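Local structure of lipoprotein signal peptidase (Staphylococcus aureus, 6RYO) at residues I120-A125 with L163-I168. The protein probably cleaves the signal peptides from prolipoproteins in the bacterial membrane, as an aspartic endopeptidase of the peptidase A8 family. Numbering follows the deposited sequence.
Sequences ISLLFA and LTIGVI. With OLC ((2R)-2,3-dihydroxypropyl (9Z)-octadec-9-enoate), chain E; OLC ((2R)-2,3-dihydroxypropyl (9Z)-octadec-9-enoate), chain B; OLC ((2R)-2,3-dihydroxypropyl (9Z)-octadec-9-enoate), chain C.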
ATOM      1  N   ILE A 120       1.914  -9.810  -6.435  1.00 16.59           N
ATOM      2  CA  ILE A 120       0.634  -9.242  -6.850  1.00 18.55           C
ATOM      3  C   ILE A 120      -0.261  -9.008  -5.639  1.00 20.58           C
ATOM      4  O   ILE A 120      -0.961  -7.991  -5.551  1.00 27.87           O
ATOM      5  CB  ILE A 120      -0.040 -10.154  -7.892  1.00 23.47           C
ATOM      6  CG1 ILE A 120       0.821 -10.253  -9.153  1.00 22.39           C
ATOM      7  CG2 ILE A 120      -1.429  -9.644  -8.235  1.00 26.14           C
ATOM      8  CD1 ILE A 120       0.276 -11.207 -10.190  1.00 26.03           C
ATOM      9  N   SER A 121      -0.249  -9.942  -4.683  1.00 18.73           N
ATOM     10  CA  SER A 121      -1.019  -9.765  -3.455  1.00 19.59           C
ATOM     11  C   SER A 121      -0.558  -8.531  -2.691  1.00 26.59           C
ATOM     12  O   SER A 121      -1.380  -7.745  -2.201  1.00 33.27           O
ATOM     13  CB  SER A 121      -0.901 -11.014  -2.581  1.00 20.01           C
ATOM     14  OG  SER A 121      -1.313 -12.166  -3.293  1.00 28.83           O
ATOM     15  N   LEU A 122       0.761  -8.356  -2.562  1.00 23.98           N
ATOM     16  CA  LEU A 122       1.288  -7.161  -1.911  1.00 21.06           C
ATOM     17  C   LEU A 122       0.876  -5.901  -2.658  1.00 20.10           C
ATOM     18  O   LEU A 122       0.569  -4.873  -2.039  1.00 22.83           O
ATOM     19  CB  LEU A 122       2.810  -7.249  -1.804  1.00 20.84           C
ATOM     20  CG  LEU A 122       3.345  -8.341  -0.877  1.00 22.87           C
ATOM     21  CD1 LEU A 122       4.865  -8.303  -0.820  1.00 21.99           C
ATOM     22  CD2 LEU A 122       2.745  -8.187   0.514  1.00 20.46           C
ATOM     23  N   LEU A 123       0.875  -5.955  -3.993  1.00 15.98           N
ATOM     24  CA  LEU A 123       0.380  -4.828  -4.777  1.00 13.71           C
ATOM     25  C   LEU A 123      -1.123  -4.649  -4.593  1.00 23.08           C
ATOM     26  O   LEU A 123      -1.606  -3.521  -4.442  1.00 29.85           O
ATOM     27  CB  LEU A 123       0.716  -5.026  -6.254  1.00 10.72           C
ATOM     28  CG  LEU A 123       2.191  -5.137  -6.651  1.00 14.81           C
ATOM     29  CD1 LEU A 123       2.325  -5.501  -8.124  1.00 19.37           C
ATOM     30  CD2 LEU A 123       2.920  -3.846  -6.357  1.00 15.79           C
ATOM     31  N   PHE A 124      -1.876  -5.751  -4.601  1.00 20.62           N
ATOM     32  CA  PHE A 124      -3.325  -5.662  -4.452  1.00 21.37           C
ATOM     33  C   PHE A 124      -3.701  -5.137  -3.071  1.00 21.58           C
ATOM     34  O   PHE A 124      -4.549  -4.245  -2.947  1.00 25.90           O
ATOM     35  CB  PHE A 124      -3.965  -7.030  -4.700  1.00 16.94           C
ATOM     36  CG  PHE A 124      -5.464  -6.987  -4.845  1.00 18.06           C
ATOM     37  CD1 PHE A 124      -6.286  -6.909  -3.730  1.00 19.85           C
ATOM     38  CD2 PHE A 124      -6.051  -7.042  -6.097  1.00 22.46           C
ATOM     39  CE1 PHE A 124      -7.662  -6.874  -3.865  1.00 21.37           C
ATOM     40  CE2 PHE A 124      -7.425  -7.009  -6.239  1.00 27.28           C
ATOM     41  CZ  PHE A 124      -8.232  -6.924  -5.122  1.00 24.50           C
ATOM     42  N   ALA A 125      -3.083  -5.686  -2.021  1.00 17.47           N
ATOM     43  CA  ALA A 125      -3.428  -5.278  -0.662  1.00 14.93           C
ATOM     44  C   ALA A 125      -3.052  -3.824  -0.406  1.00 18.56           C
ATOM     45  O   ALA A 125      -3.812  -3.080   0.226  1.00 18.20           O
ATOM     46  CB  ALA A 125      -2.740  -6.194   0.351  1.00 17.12           C
ATOM     47  N   LEU A 163       2.811  -1.839  -1.239  1.00 27.54           N
ATOM     48  CA  LEU A 163       2.940  -1.526  -2.658  1.00 22.92           C
ATOM     49  C   LEU A 163       4.405  -1.438  -3.069  1.00 26.46           C
ATOM     50  O   LEU A 163       4.819  -2.037  -4.067  1.00 31.74           O
ATOM     51  CB  LEU A 163       2.210  -0.220  -2.974  1.00 18.73           C
ATOM     52  CG  LEU A 163       0.681  -0.273  -3.011  1.00 17.31           C
ATOM     53  CD1 LEU A 163       0.087   1.118  -2.874  1.00 20.19           C
ATOM     54  CD2 LEU A 163       0.209  -0.915  -4.299  1.00 21.60           C
ATOM     55  N   THR A 164       5.208  -0.697  -2.302  1.00 22.23           N
ATOM     56  CA  THR A 164       6.620  -0.542  -2.642  1.00 22.03           C
ATOM     57  C   THR A 164       7.347  -1.881  -2.626  1.00 25.64           C
ATOM     58  O   THR A 164       8.138  -2.175  -3.529  1.00 33.53           O
ATOM     59  CB  THR A 164       7.286   0.441  -1.678  1.00 22.02           C
ATOM     60  OG1 THR A 164       6.715   1.744  -1.854  1.00 18.44           O
ATOM     61  CG2 THR A 164       8.789   0.503  -1.926  1.00 22.63           C
ATOM     62  N   ILE A 165       7.090  -2.708  -1.609  1.00 24.06           N
ATOM     63  CA  ILE A 165       7.716  -4.027  -1.544  1.00 22.75           C
ATOM     64  C   ILE A 165       7.269  -4.885  -2.721  1.00 21.50           C
ATOM     65  O   ILE A 165       8.078  -5.588  -3.340  1.00 26.67           O
ATOM     66  CB  ILE A 165       7.401  -4.706  -0.198  1.00 28.41           C
ATOM     67  CG1 ILE A 165       8.009  -3.912   0.960  1.00 29.63           C
ATOM     68  CG2 ILE A 165       7.911  -6.140  -0.191  1.00 31.14           C
ATOM     69  CD1 ILE A 165       7.645  -4.462   2.321  1.00 33.13           C
ATOM     70  N   GLY A 166       5.973  -4.847  -3.044  1.00 17.90           N
ATOM     71  CA  GLY A 166       5.483  -5.575  -4.202  1.00 20.80           C
ATOM     72  C   GLY A 166       6.117  -5.126  -5.504  1.00 23.95           C
ATOM     73  O   GLY A 166       6.313  -5.934  -6.414  1.00 27.88           O
ATOM     74  N   VAL A 167       6.444  -3.837  -5.615  1.00 26.22           N
ATOM     75  CA  VAL A 167       7.136  -3.347  -6.803  1.00 27.25           C
ATOM     76  C   VAL A 167       8.580  -3.834  -6.814  1.00 27.72           C
ATOM     77  O   VAL A 167       9.121  -4.192  -7.867  1.00 32.35           O
ATOM     78  CB  VAL A 167       7.047  -1.811  -6.878  1.00 26.24           C
ATOM     79  CG1 VAL A 167       7.929  -1.276  -7.996  1.00 24.42           C
ATOM     80  CG2 VAL A 167       5.606  -1.375  -7.090  1.00 24.91           C
ATOM     81  N   ILE A 168       9.226  -3.861  -5.647  1.00 24.14           N
ATOM     82  CA  ILE A 168      10.591  -4.374  -5.566  1.00 25.97           C
ATOM     83  C   ILE A 168      10.637  -5.833  -5.998  1.00 29.16           C
ATOM     84  O   ILE A 168      11.547  -6.254  -6.723  1.00 31.32           O
ATOM     85  CB  ILE A 168      11.151  -4.183  -4.143  1.00 27.31           C
ATOM     86  CG1 ILE A 168      11.293  -2.695  -3.817  1.00 25.30           C
ATOM     87  CG2 ILE A 168      12.485  -4.898  -3.990  1.00 28.88           C
ATOM     88  CD1 ILE A 168      11.752  -2.426  -2.400  1.00 25.27           C
TER
HETATM   89  C10 OLC E 203     -10.605  -7.351   6.130  1.00 40.93           C
HETATM   90  C9  OLC E 203     -10.092  -7.347   4.917  1.00 45.99           C
HETATM   91  C11 OLC E 203     -11.474  -8.521   6.588  1.00 36.27           C
HETATM   92  C8  OLC E 203     -10.369  -8.509   3.968  1.00 51.10           C
HETATM   93  C24 OLC E 203      -5.708 -13.011  -6.488  1.00 66.21           C
HETATM   94  C12 OLC E 203     -11.966  -8.251   8.007  1.00 35.20           C
HETATM   95  C7  OLC E 203     -10.010  -8.091   2.544  1.00 53.85           C
HETATM   96  C6  OLC E 203      -8.513  -8.286   2.316  1.00 55.09           C
HETATM   97  C5  OLC E 203      -8.269  -8.536   0.831  1.00 54.74           C
HETATM   98  C4  OLC E 203      -8.964  -9.833   0.421  1.00 55.91           C
HETATM   99  C3  OLC E 203      -9.081  -9.899  -1.100  1.00 58.50           C
HETATM  100  C2  OLC E 203      -7.696  -9.740  -1.725  1.00 62.48           C
HETATM  101  C21 OLC E 203      -6.526 -11.202  -4.997  1.00 66.68           C
HETATM  102  C1  OLC E 203      -7.654 -10.438  -3.082  1.00 66.11           C
HETATM  103  C22 OLC E 203      -5.397 -12.200  -5.232  1.00 63.67           C
HETATM  104  O19 OLC E 203      -8.660 -10.796  -3.596  1.00 65.71           O
HETATM  105  O25 OLC E 203      -6.827 -13.820  -6.251  1.00 66.84           O
HETATM  106  O23 OLC E 203      -4.195 -11.505  -5.402  1.00 59.68           O
HETATM  107  O20 OLC E 203      -6.421 -10.664  -3.709  1.00 68.22           O
HETATM  108  C10 OLC B 101       9.147  -0.820   5.068  1.00 46.62           C
HETATM  109  C9  OLC B 101       9.048  -0.857   3.757  1.00 45.97           C
HETATM  110  C11 OLC B 101      10.243   0.010   5.731  1.00 44.72           C
HETATM  111  C8  OLC B 101      10.032  -0.068   2.896  1.00 42.96           C
HETATM  112  C24 OLC B 101       3.123   9.512   0.832  1.00 45.38           C
HETATM  113  C12 OLC B 101       9.738   0.539   7.072  1.00 38.69           C
HETATM  114  C7  OLC B 101       9.294   0.600   1.740  1.00 33.91           C
HETATM  115  C13 OLC B 101      10.028   2.034   7.167  1.00 30.08           C
HETATM  116  C6  OLC B 101       8.893   2.017   2.145  1.00 25.49           C
HETATM  117  C14 OLC B 101      10.410   2.377   8.605  1.00 28.12           C
HETATM  118  C5  OLC B 101       8.207   2.693   0.962  1.00 22.19           C
HETATM  119  C4  OLC B 101       7.660   4.054   1.381  1.00 23.70           C
HETATM  120  C3  OLC B 101       6.643   4.517   0.341  1.00 24.00           C
HETATM  121  C2  OLC B 101       6.607   6.042   0.311  1.00 29.62           C
HETATM  122  C21 OLC B 101       3.937   8.226  -1.154  1.00 34.61           C
HETATM  123  C1  OLC B 101       5.375   6.508  -0.460  1.00 35.95           C
HETATM  124  C22 OLC B 101       2.707   8.777  -0.438  1.00 38.39           C
HETATM  125  O19 OLC B 101       4.884   5.809  -1.282  1.00 45.27           O
HETATM  126  O25 OLC B 101       2.310  10.642   0.998  1.00 49.31           O
HETATM  127  O23 OLC B 101       2.037   9.669  -1.279  1.00 37.94           O
HETATM  128  O20 OLC B 101       4.828   7.763  -0.183  1.00 34.45           O
HETATM  129  C18 OLC C 201       6.357  -0.987   8.511  1.00 49.09           C
HETATM  130  C10 OLC C 201       4.763  -7.027   3.277  1.00 56.68           C
HETATM  131  C9  OLC C 201       5.164  -8.282   3.268  1.00 59.77           C
HETATM  132  C17 OLC C 201       6.292  -1.335   7.027  1.00 48.44           C
HETATM  133  C11 OLC C 201       3.638  -6.581   4.209  1.00 49.32           C
HETATM  134  C8  OLC C 201       4.511  -9.312   4.189  1.00 56.50           C
HETATM  135  C24 OLC C 201       7.638 -20.418   1.035  1.00 72.23           C
HETATM  136  C16 OLC C 201       6.784  -2.766   6.837  1.00 51.78           C
HETATM  137  C12 OLC C 201       3.681  -5.064   4.368  1.00 40.61           C
HETATM  138  C7  OLC C 201       5.435 -10.517   4.364  1.00 53.81           C
HETATM  139  C15 OLC C 201       5.693  -3.725   7.305  1.00 54.72           C
HETATM  140  C13 OLC C 201       4.941  -4.685   5.140  1.00 43.69           C
HETATM  141  C6  OLC C 201       5.533 -11.301   3.056  1.00 50.11           C
HETATM  142  C14 OLC C 201       4.564  -3.741   6.278  1.00 50.34           C
HETATM  143  C5  OLC C 201       4.544 -12.465   3.071  1.00 50.29           C
HETATM  144  C4  OLC C 201       5.235 -13.731   3.575  1.00 50.27           C
HETATM  145  C3  OLC C 201       5.367 -14.729   2.425  1.00 52.38           C
HETATM  146  C2  OLC C 201       4.874 -16.102   2.880  1.00 57.57           C
HETATM  147  C21 OLC C 201       6.166 -18.969   2.432  1.00 70.11           C
HETATM  148  C1  OLC C 201       4.979 -17.088   1.718  1.00 63.76           C
HETATM  149  C22 OLC C 201       6.364 -20.377   1.876  1.00 74.07           C
HETATM  150  O19 OLC C 201       5.086 -16.687   0.609  1.00 66.43           O
HETATM  151  O25 OLC C 201       7.595 -21.536   0.192  1.00 69.87           O
HETATM  152  O23 OLC C 201       6.465 -21.288   2.934  1.00 78.00           O
HETATM  153  O20 OLC C 201       4.950 -18.465   1.961  1.00 66.06           O
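L123 reaches across to G166 with one branch: CD2 lies 3.5 Å from G166 C, over a backbone that carries no side chain at that point. The same methyl meets V167 CG2 at 3.7 Å and sits more loosely beside the CD2 of L163. With CG beside the backbone N and anti to the carbonyl carbon (chi1 -61°), CD1 continues the extended chain (chi2 173°) and CD2 is the branch turned onto G166. The preceding residue, L122, sets its CB against G166 CA at 4.0 Å, and its CD1 touches I165 CG2 at 3.8 Å, the two side chains crossing at a slant.

Two backbone oxygens lie against methyls: L123 O is 3.2 Å from L163 CD2, and L163 O is 3.5 Å from L123 CD2. L163 follows the predicted catalytic D160 by about one turn and also packs on a modified side chain of the bound peptide.

Lipid continues the apolar surface: one monoolein chain passes L122 CD2, with its C10 at 3.6 Å, and runs on past I165 CD1.

The segments, on helices 114-137 and 158-174, run nearly antiparallel (153°) in predicted transmembrane spans, their axes approaching to 7.5 Å. G166, lacking a side chain, lets L122 CB and L123 CD2 lie against its backbone. No hydrogen bond joins the segments; close van der Waals fit holds them, with the S162 OG to L122 O hydrogen bond alongside.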